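Local coordinates for protein dITP/XTP pyrophosphatase (Staphylococcus aureus, PDB 4BNQ) that probably hydrolyses the non-canonical purine nucleotides XTP, dITP and ITP to their monophosphates and diphosphate with the help of magnesium, cleansing the nucleotide pool, at residues A[113-118]-A[175-180]; A[96-101]-A[151-156]. One frame throughout, in Å; residues are numbered along the deposited sequence.

Contact 1: A[113-118]-A[175-180]; sequences AQFVCV and ISHRRN
F115 and H177 form an offset stack where the first turn of helix 177-191 comes down on strand 112-123, in the long antiparallel sheet of the HAM1 fold. The ring centroids lie 4.6 Å apart and the planes are tilted by only 14°, but the two rings are slid so far that the F115 CB sits over the imidazole. That CB is 3.6 Å from the centroid of the H177 ring, a CH-pi contact close to the ring normal, while H177 CE1 lies over a face of the phenyl ring. H177 reaches this position because its CG is placed between the backbone N and the carbonyl carbon (chi1 53°), which carries the ring down onto the strand at the helix's first residue. A flat, polar ring suits the place: its face accepts the phenylalanine, and its edge lies near the strand backbone, with H177 CD2 3.4 Å from V116 O. Its ND1 is buried and has no partner in the model.

S176 caps the helix N terminus, its OG accepting from R179 N at 2.9 Å with an N-H...O angle of 160°. Small C117 lets the helix backbone come close. The R178 side chain then leaves the helix with CG anti to the backbone N and bends at its next two torsions, its guanidinium forming salt bridges outside the two segments, to D67 and D16. H177 and R178 are both predicted to bind substrate, so the stack and these outside charge pairs would fix this helix end beside the nucleotide pocket. On the opposite side of the phenyl ring from H177, F155 stacks as well. Farther along the strand, C117 CB touches H177 CD2 at 3.4 Å, and its SG rests 3.7 Å from R178 CA.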
loop_
_atom_site.group_PDB
_atom_site.type_symbol
_atom_site.label_atom_id
_atom_site.label_comp_id
_atom_site.label_asym_id
_atom_site.label_seq_id
_atom_site.Cartn_x
_atom_site.Cartn_y
_atom_site.Cartn_z
ATOM N N ALA A 113 -6.255 -14.716 -4.415
ATOM C CA ALA A 113 -4.840 -14.715 -4.748
ATOM C C ALA A 113 -4.310 -13.330 -4.443
ATOM O O ALA A 113 -5.075 -12.400 -4.176
ATOM C CB ALA A 113 -4.610 -15.062 -6.214
ATOM N N GLN A 114 -2.997 -13.189 -4.502
ATOM C CA GLN A 114 -2.358 -11.941 -4.145
ATOM C C GLN A 114 -1.165 -11.751 -5.063
ATOM O O GLN A 114 -0.444 -12.713 -5.355
ATOM C CB GLN A 114 -1.889 -12.061 -2.697
ATOM C CG GLN A 114 -1.267 -10.837 -2.092
ATOM C CD GLN A 114 -0.655 -11.146 -0.738
ATOM O OE1 GLN A 114 0.081 -12.130 -0.589
ATOM N NE2 GLN A 114 -0.965 -10.319 0.259
ATOM N N PHE A 115 -0.964 -10.526 -5.539
ATOM C CA PHE A 115 0.232 -10.216 -6.311
ATOM C C PHE A 115 1.244 -9.609 -5.360
ATOM O O PHE A 115 0.901 -8.736 -4.548
ATOM C CB PHE A 115 -0.069 -9.182 -7.382
ATOM C CG PHE A 115 -0.205 -9.747 -8.756
ATOM C CD1 PHE A 115 0.617 -10.761 -9.189
ATOM C CD2 PHE A 115 -1.152 -9.236 -9.635
ATOM C CE1 PHE A 115 0.485 -11.265 -10.474
ATOM C CE2 PHE A 115 -1.291 -9.748 -10.905
ATOM C CZ PHE A 115 -0.481 -10.759 -11.324
ATOM N N VAL A 116 2.488 -10.052 -5.465
ATOM C CA VAL A 116 3.528 -9.586 -4.561
ATOM C C VAL A 116 4.700 -8.994 -5.346
ATOM O O VAL A 116 5.110 -9.556 -6.351
ATOM C CB VAL A 116 4.003 -10.734 -3.640
ATOM C CG1 VAL A 116 5.150 -10.277 -2.765
ATOM C CG2 VAL A 116 2.837 -11.225 -2.765
ATOM N N CYS A 117 5.207 -7.843 -4.911
ATOM C CA CYS A 117 6.369 -7.234 -5.542
ATOM C C CYS A 117 7.383 -6.769 -4.508
ATOM O O CYS A 117 7.053 -5.966 -3.623
ATOM C CB CYS A 117 5.973 -6.041 -6.403
ATOM S SG CYS A 117 7.433 -5.048 -6.888
ATOM N N VAL A 118 8.608 -7.279 -4.622
ATOM C CA VAL A 118 9.713 -6.792 -3.809
ATOM C C VAL A 118 10.735 -6.059 -4.670
ATOM O O VAL A 118 11.261 -6.616 -5.623
ATOM C CB VAL A 118 10.430 -7.913 -3.066
ATOM C CG1 VAL A 118 11.650 -7.346 -2.340
ATOM C CG2 VAL A 118 9.479 -8.592 -2.084
ATOM N N ILE A 175 -2.556 1.218 -8.770
ATOM C CA ILE A 175 -2.976 0.215 -7.792
ATOM C C ILE A 175 -2.172 -1.079 -7.723
ATOM O O ILE A 175 -2.449 -1.915 -6.875
ATOM C CB ILE A 175 -4.469 -0.150 -7.964
ATOM C CG1 ILE A 175 -4.727 -0.711 -9.360
ATOM C CG2 ILE A 175 -5.370 1.065 -7.674
ATOM C CD1 ILE A 175 -4.871 -2.207 -9.374
ATOM N N SER A 176 -1.185 -1.254 -8.590
ATOM C CA SER A 176 -0.494 -2.533 -8.631
ATOM C C SER A 176 0.380 -2.727 -7.400
ATOM O O SER A 176 0.714 -1.771 -6.698
ATOM C CB SER A 176 0.367 -2.651 -9.891
ATOM O OG SER A 176 1.539 -1.845 -9.765
ATOM N N HIS A 177 0.737 -3.982 -7.153
ATOM C CA HIS A 177 1.703 -4.369 -6.134
ATOM C C HIS A 177 3.052 -3.658 -6.324
ATOM O O HIS A 177 3.740 -3.324 -5.353
ATOM C CB HIS A 177 1.885 -5.894 -6.161
ATOM C CG HIS A 177 2.214 -6.450 -7.513
ATOM N ND1 HIS A 177 1.401 -6.227 -8.625
ATOM C CD2 HIS A 177 3.231 -7.201 -7.944
ATOM C CE1 HIS A 177 1.936 -6.826 -9.665
ATOM N NE2 HIS A 177 3.040 -7.439 -9.293
ATOM N N ARG A 178 3.413 -3.430 -7.578
ATOM C CA ARG A 178 4.654 -2.750 -7.908
ATOM C C ARG A 178 4.526 -1.254 -7.593
ATOM O O ARG A 178 5.467 -0.646 -7.117
ATOM C CB ARG A 178 4.992 -2.979 -9.378
ATOM C CG ARG A 178 6.344 -2.449 -9.838
ATOM C CD ARG A 178 6.948 -3.339 -10.953
ATOM N NE ARG A 178 5.920 -4.006 -11.722
ATOM C CZ ARG A 178 5.752 -5.319 -11.803
ATOM N NH1 ARG A 178 6.578 -6.166 -11.192
ATOM N NH2 ARG A 178 4.736 -5.781 -12.510
ATOM N N ARG A 179 3.362 -0.665 -7.849
ATOM C CA ARG A 179 3.134 0.717 -7.436
ATOM C C ARG A 179 3.289 0.838 -5.930
ATOM O O ARG A 179 3.895 1.790 -5.442
ATOM C CB ARG A 179 1.749 1.208 -7.855
ATOM C CG ARG A 179 1.372 2.549 -7.239
ATOM C CD ARG A 179 2.334 3.647 -7.675
ATOM N NE ARG A 179 2.171 4.870 -6.897
ATOM C CZ ARG A 179 1.550 5.955 -7.339
ATOM N NH1 ARG A 179 1.034 5.966 -8.561
ATOM N NH2 ARG A 179 1.446 7.024 -6.561
ATOM N N ASN A 180 2.763 -0.133 -5.192
ATOM C CA ASN A 180 2.812 -0.058 -3.731
ATOM C C ASN A 180 4.227 -0.183 -3.187
ATOM O O ASN A 180 4.577 0.500 -2.235
ATOM C CB ASN A 180 1.909 -1.115 -3.082
ATOM C CG ASN A 180 0.450 -0.750 -3.170
ATOM O OD1 ASN A 180 0.107 0.419 -3.324
ATOM N ND2 ASN A 180 -0.421 -1.747 -3.086
#

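Contact 2: A[96-101]-A[151-156]; sequences ANIEKL and YDPIFY
Y151 reaches across to helix 94-104 and lays its ring beside N97, I98 and L101, joining the helix to the 3-10 turn 152-154. CB itself does not head for the helix; with CG anti to the carbonyl carbon (chi1 -61°) the ring swings over to it. CD1 then meets I98 CG1 and L101 CD2, each obliquely to the ring. Next, CE1 lies 3.7 Å from N97 O, which approaches the ring edge near its plane. CZ packs against N97 CB, and the terminal OH comes to 3.3 Å from that same CB, its hydrogen bond going instead to S84 O. Tyrosine suits a site where isoleucine and leucine carbons line much of the ring and a backbone carbonyl takes the hydroxyl. The N97 and Y151 side chains cross at about a right angle, yet the N97 amide, held by A88 N and A85 O, is tilted only 24° from the ring.

Branched aliphatic side chains fill the rest of the interface. I98 CG2 meets I154 CG2 at 3.6 Å, while its other branch brings CD1 within 4.0 Å of CD in the rigid P153 ring. Y151 belongs to the predicted substrate site. L101 and Y151 also pack on L71 of strand 64-73, and I154 on I139 of strand 126-139, so helix 94-104 and the turn leading into strand 155-157 meet beside the antiparallel sheet.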
loop_
_atom_site.group_PDB
_atom_site.type_symbol
_atom_site.label_atom_id
_atom_site.label_comp_id
_atom_site.label_asym_id
_atom_site.label_seq_id
_atom_site.Cartn_x
_atom_site.Cartn_y
_atom_site.Cartn_z
ATOM N N ALA A 96 1.739 -20.228 -21.198
ATOM C CA ALA A 96 1.778 -21.580 -20.623
ATOM C C ALA A 96 1.562 -21.539 -19.112
ATOM O O ALA A 96 0.875 -22.392 -18.529
ATOM C CB ALA A 96 3.092 -22.276 -20.947
ATOM N N ASN A 97 2.161 -20.545 -18.476
ATOM C CA ASN A 97 2.000 -20.368 -17.043
ATOM C C ASN A 97 0.540 -20.159 -16.661
ATOM O O ASN A 97 0.069 -20.711 -15.670
ATOM C CB ASN A 97 2.865 -19.201 -16.572
ATOM C CG ASN A 97 4.343 -19.488 -16.729
ATOM O OD1 ASN A 97 4.739 -20.653 -16.854
ATOM N ND2 ASN A 97 5.170 -18.439 -16.713
ATOM N N ILE A 98 -0.171 -19.374 -17.463
ATOM C CA ILE A 98 -1.577 -19.092 -17.190
ATOM C C ILE A 98 -2.400 -20.365 -17.328
ATOM O O ILE A 98 -3.240 -20.662 -16.477
ATOM C CB ILE A 98 -2.147 -17.996 -18.135
ATOM C CG1 ILE A 98 -1.528 -16.638 -17.804
ATOM C CG2 ILE A 98 -3.663 -17.955 -18.066
ATOM C CD1 ILE A 98 -1.850 -15.532 -18.833
ATOM N N GLU A 99 -2.151 -21.122 -18.398
ATOM C CA GLU A 99 -2.916 -22.348 -18.660
ATOM C C GLU A 99 -2.727 -23.360 -17.554
ATOM O O GLU A 99 -3.695 -23.945 -17.068
ATOM C CB GLU A 99 -2.564 -22.947 -20.024
ATOM C CG GLU A 99 -2.992 -22.071 -21.205
ATOM C CD GLU A 99 -4.456 -21.651 -21.128
ATOM O OE1 GLU A 99 -5.295 -22.436 -20.626
ATOM O OE2 GLU A 99 -4.790 -20.527 -21.574
ATOM N N LYS A 100 -1.484 -23.527 -17.118
ATOM C CA LYS A 100 -1.214 -24.406 -15.983
ATOM C C LYS A 100 -1.967 -23.981 -14.725
ATOM O O LYS A 100 -2.693 -24.777 -14.132
ATOM C CB LYS A 100 0.274 -24.476 -15.675
ATOM C CG LYS A 100 0.568 -25.430 -14.534
ATOM C CD LYS A 100 2.069 -25.530 -14.287
ATOM C CE LYS A 100 2.373 -26.413 -13.094
ATOM N NZ LYS A 100 3.838 -26.521 -12.910
ATOM N N LEU A 101 -1.802 -22.725 -14.328
ATOM C CA LEU A 101 -2.501 -22.215 -13.155
ATOM C C LEU A 101 -4.010 -22.402 -13.275
ATOM O O LEU A 101 -4.646 -22.862 -12.340
ATOM C CB LEU A 101 -2.164 -20.749 -12.925
ATOM C CG LEU A 101 -2.823 -20.163 -11.677
ATOM C CD1 LEU A 101 -2.529 -21.021 -10.475
ATOM C CD2 LEU A 101 -2.273 -18.784 -11.449
ATOM N N TYR A 151 0.582 -12.752 -15.429
ATOM C CA TYR A 151 -0.726 -13.266 -15.053
ATOM C C TYR A 151 -1.787 -12.180 -15.082
ATOM O O TYR A 151 -2.921 -12.404 -14.650
ATOM C CB TYR A 151 -0.688 -13.926 -13.668
ATOM C CG TYR A 151 0.245 -15.112 -13.583
ATOM C CD1 TYR A 151 -0.174 -16.385 -13.962
ATOM C CD2 TYR A 151 1.545 -14.961 -13.128
ATOM C CE1 TYR A 151 0.683 -17.475 -13.891
ATOM C CE2 TYR A 151 2.409 -16.043 -13.055
ATOM C CZ TYR A 151 1.970 -17.294 -13.440
ATOM O OH TYR A 151 2.828 -18.357 -13.358
ATOM N N ASP A 152 -1.435 -11.009 -15.600
ATOM C CA ASP A 152 -2.412 -9.922 -15.673
ATOM C C ASP A 152 -3.821 -10.317 -16.182
ATOM O O ASP A 152 -4.822 -9.912 -15.583
ATOM C CB ASP A 152 -1.840 -8.736 -16.458
ATOM C CG ASP A 152 -0.797 -7.976 -15.667
ATOM O OD1 ASP A 152 -0.591 -8.356 -14.493
ATOM O OD2 ASP A 152 -0.193 -6.996 -16.196
ATOM N N PRO A 153 -3.908 -11.125 -17.266
ATOM C CA PRO A 153 -5.256 -11.371 -17.807
ATOM C C PRO A 153 -6.179 -12.230 -16.932
ATOM O O PRO A 153 -7.383 -12.291 -17.195
ATOM C CB PRO A 153 -4.982 -12.083 -19.134
ATOM C CG PRO A 153 -3.548 -11.727 -19.476
ATOM C CD PRO A 153 -2.859 -11.670 -18.152
ATOM N N ILE A 154 -5.643 -12.891 -15.913
ATOM C CA ILE A 154 -6.503 -13.704 -15.055
ATOM C C ILE A 154 -6.545 -13.194 -13.623
ATOM O O ILE A 154 -7.134 -13.826 -12.751
ATOM C CB ILE A 154 -6.081 -15.189 -15.045
ATOM C CG1 ILE A 154 -4.760 -15.361 -14.309
ATOM C CG2 ILE A 154 -5.999 -15.731 -16.457
ATOM C CD1 ILE A 154 -4.301 -16.820 -14.182
ATOM N N PHE A 155 -5.909 -12.059 -13.368
ATOM C CA PHE A 155 -5.946 -11.503 -12.026
ATOM C C PHE A 155 -7.060 -10.444 -11.907
ATOM O O PHE A 155 -6.882 -9.276 -12.275
ATOM C CB PHE A 155 -4.587 -10.911 -11.635
ATOM C CG PHE A 155 -4.454 -10.623 -10.156
ATOM C CD1 PHE A 155 -3.971 -11.592 -9.283
ATOM C CD2 PHE A 155 -4.815 -9.390 -9.640
ATOM C CE1 PHE A 155 -3.853 -11.329 -7.917
ATOM C CE2 PHE A 155 -4.696 -9.121 -8.278
ATOM C CZ PHE A 155 -4.218 -10.095 -7.418
ATOM N N TYR A 156 -8.202 -10.876 -11.374
ATOM C CA TYR A 156 -9.394 -10.054 -11.256
ATOM C C TYR A 156 -9.284 -9.220 -9.991
ATOM O O TYR A 156 -8.961 -9.738 -8.914
ATOM C CB TYR A 156 -10.638 -10.953 -11.222
ATOM C CG TYR A 156 -11.928 -10.220 -10.973
ATOM C CD1 TYR A 156 -12.579 -9.553 -11.999
ATOM C CD2 TYR A 156 -12.503 -10.206 -9.715
ATOM C CE1 TYR A 156 -13.763 -8.869 -11.770
ATOM C CE2 TYR A 156 -13.694 -9.532 -9.473
ATOM C CZ TYR A 156 -14.315 -8.865 -10.505
ATOM O OH TYR A 156 -15.493 -8.207 -10.284
#

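How the contacts relate
From the N terminus, the chain builds strand 3-6, helices 11-20 and 45-60 and strand 64-73 before helix 94-104, which supplies 96-101 to contact 2. Strand 112-123 follows with 113-118 of contact 1. After the hairpin into strand 126-139 the chain reaches 151-156, closing contact 2 across 49 intervening residues, and helix 169-175 leads to 175-180, closing contact 1 across 56. The segments alternate, so the two loops cross rather than nest. They touch where F115 CE2 lies 3.4 Å from F155 CG and F115 CZ packs against Y151 CB. Contact 1 sets helix 177-191 on strand 112-123, and contact 2 joins helix 94-104 to the turn that leads into strand 155-157 of the same sheet.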